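Beta-n-acetylhexosaminidase (Streptococcus pneumoniae, PDB 4AZI) probably removes terminal beta-linked N-acetylglucosamine residues from the non-reducing ends of glycans, as one of the tandem family 20 catalytic modules of the exo-acting hydrolase StrH. Local coordinates at residues G277-Y281 / Y292-A297; I13-R19 / M325-D331; T301-N307 / H352-F357; R29-K33 / Y337-F343. The protein carries 2 engineered substitutions. All blocks are in the same frame, centred on the assembly; numbering follows the deposited sequence.

Interaction 1: residues G277-Y281 / Y292-A297; sequences GDWYY and YFLKKA. Engineered in segment 292-297: Y292 (natural residue Gly). With OAN (O-(2-acetamido-2-deoxy D-glucopyranosylidene) amino-N-phenylcarbamate), chain C.
In a beta-alpha-beta unit of the TIM barrel, the C-terminal end of strand 271-282 brings Y280 and Y281 against Y292 and the first turn of helix 294-303, beside the sugar-binding pocket. Y280 and Y292 form a T-shaped pair: the edge of Y280 points at the face of Y292, with ring centroids 5.0 Å apart and planes at 60°. Y292 is engineered, replacing the natural glycine. Both phenols reach the inhibitor. Y280 OH donates to the acetamido oxygen of the ligand (atom OAN) at 2.6 Å, and Y292 OH to its carbamate oxygen OAR at 2.7 Å, so the pair spans the sugar and the phenylcarbamate group, which probably lies where an aglycone would. A tyrosine suits position 280: its ring packs while its hydroxyl can bond the acetamido group, consistent with recognition of N-acetyl sugars.

Y281 turns to the strand's other side. With CG anti to the backbone N (chi1 173°), its ring slides under L294, and its hydroxyl is hydrogen-bonded to E341 of helix 339-352. A297 is small enough for its CB to approach Y280 O at 3.4 Å. On the face of the Y281 ring, L294 CD1 stands 3.9 Å from the centroid, almost on the ring normal.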
# COMPACT_ATOMS: atom_id res chain seq x y z
N GLY A 277 -4.27 10.40 6.94
CA GLY A 277 -3.43 11.47 6.38
C GLY A 277 -2.55 12.14 7.43
O GLY A 277 -1.51 12.71 7.11
N ASP A 278 -2.96 12.05 8.69
CA ASP A 278 -2.18 12.58 9.81
C ASP A 278 -0.77 12.00 9.84
O ASP A 278 0.17 12.65 10.30
CB ASP A 278 -2.90 12.28 11.13
CG ASP A 278 -4.08 13.20 11.39
OD1 ASP A 278 -4.32 14.12 10.58
OD2 ASP A 278 -4.78 12.99 12.41
N TRP A 279 -0.62 10.77 9.35
CA TRP A 279 0.67 10.07 9.37
C TRP A 279 1.45 10.11 8.07
O TRP A 279 2.42 9.37 7.90
CB TRP A 279 0.47 8.62 9.86
CG TRP A 279 -0.26 8.51 11.18
CD1 TRP A 279 -0.07 9.28 12.33
CD2 TRP A 279 -1.33 7.56 11.54
NE1 TRP A 279 -0.93 8.90 13.33
CE2 TRP A 279 -1.71 7.87 12.92
CE3 TRP A 279 -2.00 6.54 10.87
CZ2 TRP A 279 -2.71 7.17 13.59
CZ3 TRP A 279 -3.01 5.84 11.55
CH2 TRP A 279 -3.35 6.14 12.88
N TYR A 280 1.04 10.98 7.13
CA TYR A 280 1.71 11.10 5.83
C TYR A 280 3.06 11.84 5.94
O TYR A 280 3.16 12.82 6.67
CB TYR A 280 0.82 11.86 4.84
CG TYR A 280 -0.27 11.06 4.14
CD1 TYR A 280 -0.60 9.77 4.55
CD2 TYR A 280 -0.98 11.62 3.08
CE1 TYR A 280 -1.60 9.04 3.91
CE2 TYR A 280 -1.98 10.90 2.44
CZ TYR A 280 -2.28 9.61 2.85
OH TYR A 280 -3.28 8.90 2.20
N TYR A 281 4.07 11.37 5.21
CA TYR A 281 5.32 12.11 5.03
C TYR A 281 5.77 12.08 3.57
O TYR A 281 5.90 11.00 2.99
CB TYR A 281 6.45 11.59 5.92
CG TYR A 281 7.80 12.24 5.62
CD1 TYR A 281 7.96 13.63 5.68
CD2 TYR A 281 8.91 11.47 5.24
CE1 TYR A 281 9.17 14.23 5.38
CE2 TYR A 281 10.13 12.06 4.95
CZ TYR A 281 10.26 13.44 5.02
OH TYR A 281 11.47 14.05 4.74
N TYR A 292 2.14 17.52 5.25
CA TYR A 292 2.85 16.24 5.26
C TYR A 292 4.37 16.36 5.37
O TYR A 292 5.12 15.61 4.75
CB TYR A 292 2.44 15.40 4.03
CG TYR A 292 0.94 15.35 3.77
CD1 TYR A 292 0.04 15.13 4.81
CD2 TYR A 292 0.44 15.49 2.48
CE1 TYR A 292 -1.33 15.07 4.56
CE2 TYR A 292 -0.93 15.43 2.23
CZ TYR A 292 -1.81 15.22 3.28
OH TYR A 292 -3.16 15.16 3.03
N PHE A 293 4.81 17.33 6.17
CA PHE A 293 6.24 17.47 6.48
C PHE A 293 6.59 16.60 7.69
O PHE A 293 5.68 16.17 8.41
CB PHE A 293 6.65 18.95 6.66
CG PHE A 293 5.88 19.69 7.72
CD1 PHE A 293 4.64 20.26 7.43
CD2 PHE A 293 6.41 19.86 9.00
CE1 PHE A 293 3.93 20.96 8.41
CE2 PHE A 293 5.71 20.55 9.97
CZ PHE A 293 4.47 21.10 9.68
N LEU A 294 7.88 16.33 7.89
CA LEU A 294 8.32 15.31 8.85
C LEU A 294 7.94 15.56 10.31
O LEU A 294 7.38 14.69 10.97
CB LEU A 294 9.83 15.08 8.73
CG LEU A 294 10.38 13.88 9.52
CD1 LEU A 294 9.68 12.59 9.12
CD2 LEU A 294 11.89 13.78 9.33
N LYS A 295 8.24 16.76 10.80
CA LYS A 295 8.03 17.10 12.21
C LYS A 295 6.58 16.85 12.67
O LYS A 295 6.34 16.28 13.74
CB LYS A 295 8.44 18.55 12.43
CG LYS A 295 8.65 18.96 13.88
CD LYS A 295 9.56 20.19 13.98
CE LYS A 295 9.21 21.28 12.97
NZ LYS A 295 7.80 21.77 13.05
N LYS A 296 5.63 17.27 11.85
CA LYS A 296 4.21 17.10 12.14
C LYS A 296 3.77 15.62 12.07
O LYS A 296 2.98 15.16 12.91
CB LYS A 296 3.38 17.96 11.18
CG LYS A 296 1.87 17.80 11.31
CD LYS A 296 1.33 18.39 12.61
CE LYS A 296 1.17 19.90 12.53
NZ LYS A 296 0.53 20.43 13.77
N ALA A 297 4.28 14.90 11.07
CA ALA A 297 4.02 13.46 10.94
C ALA A 297 4.45 12.74 12.22
O ALA A 297 3.70 11.93 12.77
CB ALA A 297 4.74 12.89 9.73
CAH OAN C . -4.53 8.39 -1.37
CAG OAN C . -3.50 9.53 -1.29
OAN OAN C . -2.96 9.79 -0.22
NAI OAN C . -3.26 10.17 -2.43
CAB OAN C . -2.30 11.28 -2.59
CAC OAN C . -0.89 10.72 -2.79
OAJ OAN C . -0.72 10.37 -4.17
CAD OAN C . 0.17 11.74 -2.38
OAK OAN C . 1.44 11.15 -2.63
CAE OAN C . 0.03 12.05 -0.89
CAF OAN C . 1.01 13.10 -0.35
OAM OAN C . 0.75 14.37 -0.95
OAL OAN C . -1.32 12.47 -0.53
CAA OAN C . -2.35 12.27 -1.40
NAY OAN C . -3.45 12.96 -1.19
OAQ OAN C . -3.42 13.82 -0.12
CAP OAN C . -4.19 14.94 -0.28
OAR OAN C . -4.29 15.74 0.65
NAO OAN C . -4.79 15.09 -1.47
CAS OAN C . -5.61 16.10 -1.79
CAT OAN C . -6.86 15.78 -2.34
CAU OAN C . -7.76 16.78 -2.70
CAV OAN C . -7.41 18.12 -2.52
CAW OAN C . -6.16 18.46 -1.98
CAX OAN C . -5.26 17.45 -1.62

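Interaction 2: residues I13-R19 / M325-D331; sequences ISIDAGR and MLSIWAD. With OAN (O-(2-acetamido-2-deoxy D-glucopyranosylidene) amino-N-phenylcarbamate), chain C.
I13 lies alongside L326, its CD1 touching L326 CD2 at 3.5 Å where strands 10-16 and 321-329 close the eight-stranded TIM barrel. The strands run parallel, and I13, I15, L326 and I328 put their apolar branches toward the surrounding helices. I328 CG1 meets the CD1 atoms of both I13 and I15. S14 N gives L326 O a short, nearly straight bond of 2.7 Å; I328 N then donates to S14 O, and D16 N to I328 O. S14 faces the barrel interior, where small polar residues fit: its OG is bonded to H43 and to a water that donates to I328 O.

Toward the pocket the chemistry becomes ionic. D16 swings its carboxylate away from its own N (chi1 -174°) and across to A330. There OD2 accepts A330 N and, in a salt bridge, R19 NH1, from opposite faces of its plane, while OD1 takes R19 N in an Asx motif. With R19 thus held, and its NE paired to D49, R19 NH2 donates to OAN OAJ at 2.8 Å. D331 takes the 4- and 6-hydroxyls: OAN OAK donates to D331 OD1 at 2.6 Å and OAN OAM to D331 OD2 at 2.7 Å. W329 lays one indole face against the sugar, OAN CAE 3.6 Å above its plane; the water bonded to S14 sits over the opposite face.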
# COMPACT_ATOMS: atom_id res chain seq x y z
N ILE A 13 3.47 -0.18 7.07
CA ILE A 13 4.26 0.92 6.53
C ILE A 13 4.08 0.94 5.01
O ILE A 13 4.29 -0.08 4.34
CB ILE A 13 5.76 0.86 6.98
CG1 ILE A 13 6.59 2.00 6.37
CG2 ILE A 13 6.39 -0.51 6.70
CD1 ILE A 13 6.14 3.39 6.78
N SER A 14 3.65 2.07 4.47
CA SER A 14 3.47 2.22 3.02
C SER A 14 4.64 2.99 2.42
O SER A 14 5.08 3.99 2.99
CB SER A 14 2.15 2.92 2.70
OG SER A 14 1.98 3.11 1.30
N ILE A 15 5.14 2.51 1.28
CA ILE A 15 6.26 3.12 0.56
C ILE A 15 5.87 3.37 -0.91
O ILE A 15 5.56 2.42 -1.65
CB ILE A 15 7.54 2.23 0.62
CG1 ILE A 15 8.05 2.04 2.07
CG2 ILE A 15 8.62 2.74 -0.31
CD1 ILE A 15 8.56 3.28 2.79
N ASP A 16 5.90 4.64 -1.31
CA ASP A 16 5.60 5.06 -2.68
C ASP A 16 6.78 4.75 -3.61
O ASP A 16 7.59 5.62 -3.94
CB ASP A 16 5.25 6.57 -2.67
CG ASP A 16 4.77 7.11 -4.03
OD1 ASP A 16 4.60 6.34 -5.01
OD2 ASP A 16 4.57 8.34 -4.12
N ALA A 17 6.88 3.48 -4.02
CA ALA A 17 7.90 3.06 -4.99
C ALA A 17 7.33 3.12 -6.40
O ALA A 17 7.84 2.47 -7.32
CB ALA A 17 8.41 1.67 -4.66
N GLY A 18 6.25 3.88 -6.56
CA GLY A 18 5.65 4.12 -7.86
C GLY A 18 6.24 5.36 -8.50
O GLY A 18 6.72 5.32 -9.63
N ARG A 19 6.22 6.47 -7.77
CA ARG A 19 6.80 7.71 -8.29
C ARG A 19 8.33 7.63 -8.30
O ARG A 19 8.98 8.20 -9.19
CB ARG A 19 6.35 8.90 -7.45
CG ARG A 19 4.87 9.24 -7.55
CD ARG A 19 4.59 10.54 -6.82
NE ARG A 19 3.20 10.97 -6.91
CZ ARG A 19 2.28 10.78 -5.97
NH1 ARG A 19 2.58 10.12 -4.86
NH2 ARG A 19 1.04 11.24 -6.14
N MET A 325 -2.13 2.09 8.87
CA MET A 325 -1.03 2.23 7.93
C MET A 325 -0.43 3.64 7.98
O MET A 325 -1.15 4.63 7.88
CB MET A 325 -1.52 1.90 6.52
CG MET A 325 -0.48 2.05 5.42
SD MET A 325 -0.83 1.00 4.00
CE MET A 325 -2.20 1.87 3.24
N LEU A 326 0.89 3.71 8.15
CA LEU A 326 1.63 4.97 8.05
C LEU A 326 2.27 5.04 6.65
O LEU A 326 2.81 4.05 6.16
CB LEU A 326 2.67 5.07 9.16
CG LEU A 326 3.53 6.34 9.26
CD1 LEU A 326 3.69 6.77 10.71
CD2 LEU A 326 4.88 6.13 8.60
N SER A 327 2.22 6.22 6.03
CA SER A 327 2.49 6.33 4.60
C SER A 327 3.61 7.30 4.22
O SER A 327 3.59 8.47 4.61
CB SER A 327 1.23 6.70 3.84
OG SER A 327 0.12 5.90 4.22
N ILE A 328 4.55 6.79 3.42
CA ILE A 328 5.69 7.55 2.92
C ILE A 328 5.48 7.82 1.43
O ILE A 328 5.44 6.89 0.63
CB ILE A 328 7.03 6.80 3.13
CG1 ILE A 328 7.20 6.33 4.58
CG2 ILE A 328 8.22 7.67 2.72
CD1 ILE A 328 7.00 7.39 5.66
N TRP A 329 5.33 9.09 1.06
CA TRP A 329 5.03 9.43 -0.34
C TRP A 329 6.17 10.10 -1.06
O TRP A 329 7.05 10.70 -0.43
CB TRP A 329 3.77 10.28 -0.43
CG TRP A 329 2.52 9.64 0.16
CD1 TRP A 329 1.98 9.86 1.42
CD2 TRP A 329 1.61 8.67 -0.49
NE1 TRP A 329 0.83 9.13 1.59
CE2 TRP A 329 0.56 8.38 0.50
CE3 TRP A 329 1.58 8.02 -1.72
CZ2 TRP A 329 -0.47 7.49 0.23
CZ3 TRP A 329 0.52 7.13 -1.98
CH2 TRP A 329 -0.48 6.87 -1.03
N ALA A 330 6.16 10.01 -2.38
CA ALA A 330 7.25 10.54 -3.19
C ALA A 330 6.85 11.63 -4.19
O ALA A 330 7.42 11.70 -5.28
CB ALA A 330 7.96 9.40 -3.90
N ASP A 331 5.90 12.49 -3.80
CA ASP A 331 5.37 13.56 -4.69
C ASP A 331 6.42 14.30 -5.52
O ASP A 331 6.20 14.59 -6.69
CB ASP A 331 4.55 14.57 -3.88
CG ASP A 331 3.32 13.95 -3.22
OD1 ASP A 331 3.42 12.80 -2.72
OD2 ASP A 331 2.27 14.61 -3.18
CAH OAN C . -4.53 8.39 -1.37
CAG OAN C . -3.50 9.53 -1.29
OAN OAN C . -2.96 9.79 -0.22
NAI OAN C . -3.26 10.17 -2.43
CAB OAN C . -2.30 11.28 -2.59
CAC OAN C . -0.89 10.72 -2.79
OAJ OAN C . -0.72 10.37 -4.17
CAD OAN C . 0.17 11.74 -2.38
OAK OAN C . 1.44 11.15 -2.63
CAE OAN C . 0.03 12.05 -0.89
CAF OAN C . 1.01 13.10 -0.35
OAM OAN C . 0.75 14.37 -0.95
OAL OAN C . -1.32 12.47 -0.53
CAA OAN C . -2.35 12.27 -1.40
NAY OAN C . -3.45 12.96 -1.19
OAQ OAN C . -3.42 13.82 -0.12
CAP OAN C . -4.19 14.94 -0.28
OAR OAN C . -4.29 15.74 0.65
NAO OAN C . -4.79 15.09 -1.47
CAS OAN C . -5.61 16.10 -1.79
CAT OAN C . -6.86 15.78 -2.34
CAU OAN C . -7.76 16.78 -2.70
CAV OAN C . -7.41 18.12 -2.52
CAW OAN C . -6.16 18.46 -1.98
CAX OAN C . -5.26 17.45 -1.62
O HOH W 1 2.73 5.61 0.66

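Interaction 3: residues T301-N307 / H352-F357; sequences TGKTPFN and HNKDYF
The last turn of helix 294-303 ends at K303, T304 leaves the helical conformation, and the chain runs through P305 to N307. Facing it, H352-F357 leaves helix 339-352 as a loop whose residues 354-356 still coil like a helix but lack its repeating hydrogen bonds, although Y356 N bonds N353 O. The CA atoms of G302 and H352 come within 5.5 Å. G302 suits this place, having no side chain: the H352 imidazole lies flat over the backbone, with G302 CA 3.4 Å from the ring centroid in a CH-pi contact.

Deeper in, F306 reaches straight out (chi1 179°), which throws the phenyl ring across to the loop. It meets Y356 in a face-to-face stack with centroids 4.1 Å apart and planes at 18°, and its CE1 touches F357 CE1 at 4.1 Å. N353 bridges the polar backbone around these rings through two waters. One donates to T301 O and T304 O and accepts from N353 ND2; the other accepts from F306 N and donates to N353 OD1. ND2 also bonds F349 O of helix 339-352. Asparagine suits this because its amide offers both donor and acceptor.

The contact joins the C-terminal ends of two barrel helices. T301 packs on L345 of helix 339-352 and on L326 of strand 321-329, F306 O accepts from S324 of that strand, and F357 meets Y39 edge-to-face.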
# COMPACT_ATOMS: atom_id res chain seq x y z
N THR A 301 1.97 10.75 15.13
CA THR A 301 2.06 9.34 15.54
C THR A 301 1.69 9.15 17.00
O THR A 301 1.26 8.07 17.40
CB THR A 301 3.44 8.71 15.29
OG1 THR A 301 4.44 9.38 16.08
CG2 THR A 301 3.81 8.74 13.81
N GLY A 302 1.86 10.20 17.80
CA GLY A 302 1.42 10.23 19.18
C GLY A 302 0.06 10.86 19.37
O GLY A 302 -0.77 10.34 20.11
N LYS A 303 -0.18 11.97 18.67
CA LYS A 303 -1.37 12.81 18.86
C LYS A 303 -2.67 12.21 18.32
O LYS A 303 -3.72 12.37 18.92
CB LYS A 303 -1.14 14.19 18.23
CG LYS A 303 -1.75 15.35 18.98
CD LYS A 303 -0.97 16.63 18.71
CE LYS A 303 -1.22 17.67 19.79
N THR A 304 -2.59 11.55 17.17
CA THR A 304 -3.76 10.88 16.59
C THR A 304 -3.80 9.44 17.10
O THR A 304 -2.81 8.73 16.97
CB THR A 304 -3.67 10.85 15.05
OG1 THR A 304 -3.47 12.18 14.56
CG2 THR A 304 -4.94 10.26 14.43
N PRO A 305 -4.94 9.01 17.68
CA PRO A 305 -5.00 7.62 18.15
C PRO A 305 -4.90 6.58 17.03
O PRO A 305 -5.30 6.85 15.88
CB PRO A 305 -6.34 7.54 18.88
CG PRO A 305 -6.61 8.95 19.31
CD PRO A 305 -6.09 9.79 18.18
N PHE A 306 -4.36 5.41 17.36
CA PHE A 306 -4.11 4.32 16.41
C PHE A 306 -5.39 3.94 15.68
O PHE A 306 -5.37 3.66 14.48
CB PHE A 306 -3.55 3.10 17.17
CG PHE A 306 -3.28 1.90 16.30
CD1 PHE A 306 -2.05 1.74 15.68
CD2 PHE A 306 -4.24 0.90 16.14
CE1 PHE A 306 -1.78 0.61 14.90
CE2 PHE A 306 -3.98 -0.22 15.36
CZ PHE A 306 -2.75 -0.37 14.74
N ASN A 307 -6.49 3.92 16.42
CA ASN A 307 -7.78 3.55 15.86
C ASN A 307 -8.58 4.72 15.27
O ASN A 307 -9.69 4.51 14.78
CB ASN A 307 -8.62 2.80 16.91
CG ASN A 307 -8.15 1.38 17.16
OD1 ASN A 307 -7.63 0.71 16.26
ND2 ASN A 307 -8.34 0.89 18.38
N HIS A 352 4.61 4.80 20.32
CA HIS A 352 3.37 5.36 20.85
C HIS A 352 2.27 4.34 20.98
O HIS A 352 1.26 4.60 21.63
CB HIS A 352 2.91 6.54 20.00
CG HIS A 352 3.66 7.82 20.27
ND1 HIS A 352 3.72 8.39 21.49
CD2 HIS A 352 4.39 8.65 19.42
CE1 HIS A 352 4.45 9.52 21.43
NE2 HIS A 352 4.86 9.67 20.16
N ASN A 353 2.45 3.18 20.35
CA ASN A 353 1.40 2.15 20.30
C ASN A 353 1.93 0.75 20.63
O ASN A 353 1.68 -0.21 19.88
CB ASN A 353 0.75 2.14 18.92
CG ASN A 353 -0.08 3.37 18.66
OD1 ASN A 353 -1.15 3.53 19.24
ND2 ASN A 353 0.39 4.23 17.76
N LYS A 354 2.64 0.63 21.75
CA LYS A 354 3.35 -0.61 22.10
C LYS A 354 2.45 -1.84 22.29
O LYS A 354 2.90 -2.97 22.11
CB LYS A 354 4.23 -0.40 23.33
CG LYS A 354 5.47 0.44 23.07
CD LYS A 354 6.32 0.53 24.34
CE LYS A 354 7.55 1.39 24.12
NZ LYS A 354 7.23 2.84 24.19
N ASP A 355 1.19 -1.61 22.67
CA ASP A 355 0.18 -2.68 22.78
C ASP A 355 -0.17 -3.33 21.44
O ASP A 355 -0.57 -4.49 21.40
CB ASP A 355 -1.10 -2.14 23.44
CG ASP A 355 -1.40 -0.70 23.07
OD1 ASP A 355 -0.46 0.09 22.82
OD2 ASP A 355 -2.60 -0.33 23.04
N TYR A 356 -0.03 -2.58 20.35
CA TYR A 356 -0.39 -3.07 19.03
C TYR A 356 0.76 -3.71 18.27
O TYR A 356 0.55 -4.61 17.46
CB TYR A 356 -1.01 -1.94 18.19
CG TYR A 356 -2.40 -1.56 18.65
CD1 TYR A 356 -3.52 -2.27 18.21
CD2 TYR A 356 -2.59 -0.51 19.54
CE1 TYR A 356 -4.79 -1.93 18.64
CE2 TYR A 356 -3.86 -0.16 19.97
CZ TYR A 356 -4.95 -0.87 19.51
OH TYR A 356 -6.20 -0.53 19.94
N PHE A 357 1.98 -3.25 18.54
CA PHE A 357 3.16 -3.71 17.84
C PHE A 357 3.84 -4.88 18.54
O PHE A 357 3.92 -4.91 19.77
CB PHE A 357 4.14 -2.55 17.64
CG PHE A 357 3.68 -1.56 16.61
CD1 PHE A 357 2.65 -0.66 16.89
CD2 PHE A 357 4.26 -1.54 15.34
CE1 PHE A 357 2.22 0.25 15.93
CE2 PHE A 357 3.83 -0.63 14.38
CZ PHE A 357 2.81 0.27 14.68
O HOH W 2 -0.93 6.76 17.54
O HOH W 3 -3.05 5.14 20.16

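Interaction 4: residues R29-K33 / Y337-F343; sequences RIVDK and YKEEEIF
The side chain of K33 sets out trans to its main-chain nitrogen (chi1 -163°) and then bends at chi2 (64°), a shape that spreads its methylene chain over the ring of F343. K33 CG lies 3.6 Å from the ring centroid, close to the ring normal, in a CH-pi contact. A long aliphatic chain suits the spot: lysine can blanket the phenyl with CB, CG and CD while its ammonium extends beyond. The opposite face of the same ring is met by E339 CG, from the preceding turn of its own helix, so the phenyl is clamped between two aliphatic chains. F343 CZ also touches R29 O at 3.7 Å.

R29 and E339 bring opposite charges together beside this sandwich; the pairing counts as a salt bridge, but the atoms are modelled too close for its geometry to be trusted. On the inner side, I30 CD1 reaches Y337 OH at 3.7 Å.

The segment axes are 11.3 Å apart and inclined at 27°, so side chains fill the gap. These are neighbouring outer helices of the TIM barrel: helix 24-37 comes after strand 10-16, and helix 339-352 comes after strand 321-329. V31 packs on helix 94-106, and the Y337 ring meets F22 edge-to-face.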
# COMPACT_ATOMS: atom_id res chain seq x y z
N ARG A 29 15.75 -3.51 3.77
CA ARG A 29 16.03 -2.75 4.99
C ARG A 29 14.77 -2.20 5.68
O ARG A 29 14.68 -2.19 6.91
CB ARG A 29 16.98 -1.59 4.70
CG ARG A 29 18.42 -2.02 4.48
CD ARG A 29 19.35 -1.02 5.15
NE ARG A 29 19.38 -1.23 6.60
CZ ARG A 29 19.93 -0.40 7.48
NH1 ARG A 29 20.51 0.73 7.08
NH2 ARG A 29 19.91 -0.69 8.77
N ILE A 30 13.82 -1.73 4.88
CA ILE A 30 12.50 -1.33 5.38
C ILE A 30 11.78 -2.52 6.04
O ILE A 30 11.23 -2.38 7.14
CB ILE A 30 11.63 -0.71 4.25
CG1 ILE A 30 12.18 0.67 3.86
CG2 ILE A 30 10.15 -0.65 4.65
CD1 ILE A 30 11.69 1.20 2.53
N VAL A 31 11.79 -3.68 5.37
CA VAL A 31 11.25 -4.94 5.91
C VAL A 31 11.88 -5.27 7.28
O VAL A 31 11.17 -5.57 8.24
CB VAL A 31 11.47 -6.12 4.92
CG1 VAL A 31 11.33 -7.47 5.62
CG2 VAL A 31 10.52 -6.02 3.74
N ASP A 32 13.21 -5.19 7.33
CA ASP A 32 14.01 -5.37 8.55
C ASP A 32 13.57 -4.46 9.68
O ASP A 32 13.35 -4.91 10.81
CB ASP A 32 15.49 -5.07 8.27
CG ASP A 32 16.16 -6.15 7.45
OD1 ASP A 32 15.56 -7.22 7.25
OD2 ASP A 32 17.31 -5.91 7.02
N LYS A 33 13.47 -3.17 9.37
CA LYS A 33 13.05 -2.17 10.35
C LYS A 33 11.61 -2.39 10.79
O LYS A 33 11.30 -2.20 11.96
CB LYS A 33 13.22 -0.75 9.80
CG LYS A 33 13.19 0.33 10.87
CD LYS A 33 14.37 0.18 11.82
CE LYS A 33 14.32 1.20 12.94
NZ LYS A 33 15.44 1.01 13.91
N TYR A 337 15.82 10.13 -0.78
CA TYR A 337 15.27 9.23 0.23
C TYR A 337 16.29 9.08 1.35
O TYR A 337 17.40 8.58 1.13
CB TYR A 337 14.90 7.86 -0.37
CG TYR A 337 14.67 6.78 0.67
CD1 TYR A 337 13.61 6.87 1.58
CD2 TYR A 337 15.51 5.67 0.74
CE1 TYR A 337 13.40 5.88 2.53
CE2 TYR A 337 15.30 4.68 1.69
CZ TYR A 337 14.25 4.79 2.58
OH TYR A 337 14.04 3.82 3.54
N LYS A 338 15.91 9.55 2.53
CA LYS A 338 16.74 9.41 3.72
C LYS A 338 16.12 8.39 4.65
O LYS A 338 15.20 8.68 5.42
CB LYS A 338 16.93 10.76 4.42
CG LYS A 338 17.93 11.68 3.74
CD LYS A 338 17.95 13.04 4.41
CE LYS A 338 18.43 14.12 3.46
NZ LYS A 338 17.89 15.45 3.86
N GLU A 339 16.65 7.17 4.55
CA GLU A 339 16.22 6.03 5.34
C GLU A 339 15.95 6.36 6.82
O GLU A 339 14.92 5.96 7.37
CB GLU A 339 17.29 4.94 5.20
CG GLU A 339 17.21 3.81 6.19
CD GLU A 339 18.22 2.73 5.89
OE1 GLU A 339 17.99 1.96 4.92
OE2 GLU A 339 19.25 2.67 6.59
N GLU A 340 16.88 7.10 7.43
CA GLU A 340 16.80 7.49 8.84
C GLU A 340 15.55 8.32 9.21
O GLU A 340 15.04 8.20 10.32
CB GLU A 340 18.09 8.20 9.28
CG GLU A 340 18.35 9.57 8.64
CD GLU A 340 19.09 9.53 7.30
OE1 GLU A 340 19.43 8.43 6.79
OE2 GLU A 340 19.33 10.62 6.75
N GLU A 341 15.08 9.15 8.29
CA GLU A 341 13.83 9.89 8.50
C GLU A 341 12.66 8.92 8.61
O GLU A 341 11.85 9.01 9.53
CB GLU A 341 13.58 10.87 7.36
CG GLU A 341 14.51 12.06 7.31
CD GLU A 341 14.21 12.98 6.15
OE1 GLU A 341 13.63 12.51 5.15
OE2 GLU A 341 14.54 14.18 6.22
N ILE A 342 12.60 7.98 7.66
CA ILE A 342 11.52 6.99 7.60
C ILE A 342 11.55 6.08 8.83
O ILE A 342 10.51 5.73 9.37
CB ILE A 342 11.59 6.17 6.29
CG1 ILE A 342 11.00 6.98 5.12
CG2 ILE A 342 10.83 4.85 6.40
CD1 ILE A 342 11.79 8.21 4.72
N PHE A 343 12.76 5.74 9.26
CA PHE A 343 12.97 4.89 10.44
C PHE A 343 12.53 5.59 11.72
O PHE A 343 11.90 4.98 12.57
CB PHE A 343 14.43 4.43 10.52
CG PHE A 343 14.79 3.32 9.56
CD1 PHE A 343 13.94 2.96 8.52
CD2 PHE A 343 16.02 2.67 9.67
CE1 PHE A 343 14.28 1.95 7.63
CE2 PHE A 343 16.37 1.65 8.78
CZ PHE A 343 15.49 1.29 7.76

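Overall arrangement
All four contacts belong to the closing sector of one TIM barrel. Interaction 2 is its buried core, sealing the first strand to the last through backbone bonds, with an ionic network at the ligand end; interaction 4, at the surface, repeats that closure one layer out, between the helices that follow those strands, with an aromatic sandwich and a less certain ion pair. Interactions 1 and 3 share helix 294-303. Interaction 1, partly buried, uses its N-terminal end, near the ligand; interaction 3, buried, uses its C-terminal end, where waters and stacked rings replace ligand bonds. Interactions 1 and 2 meet through adjacent strands, with Y281 bonded to S327 and W329, and both line the OAN site. Interactions 1 and 4 also meet where L294 packs on E341.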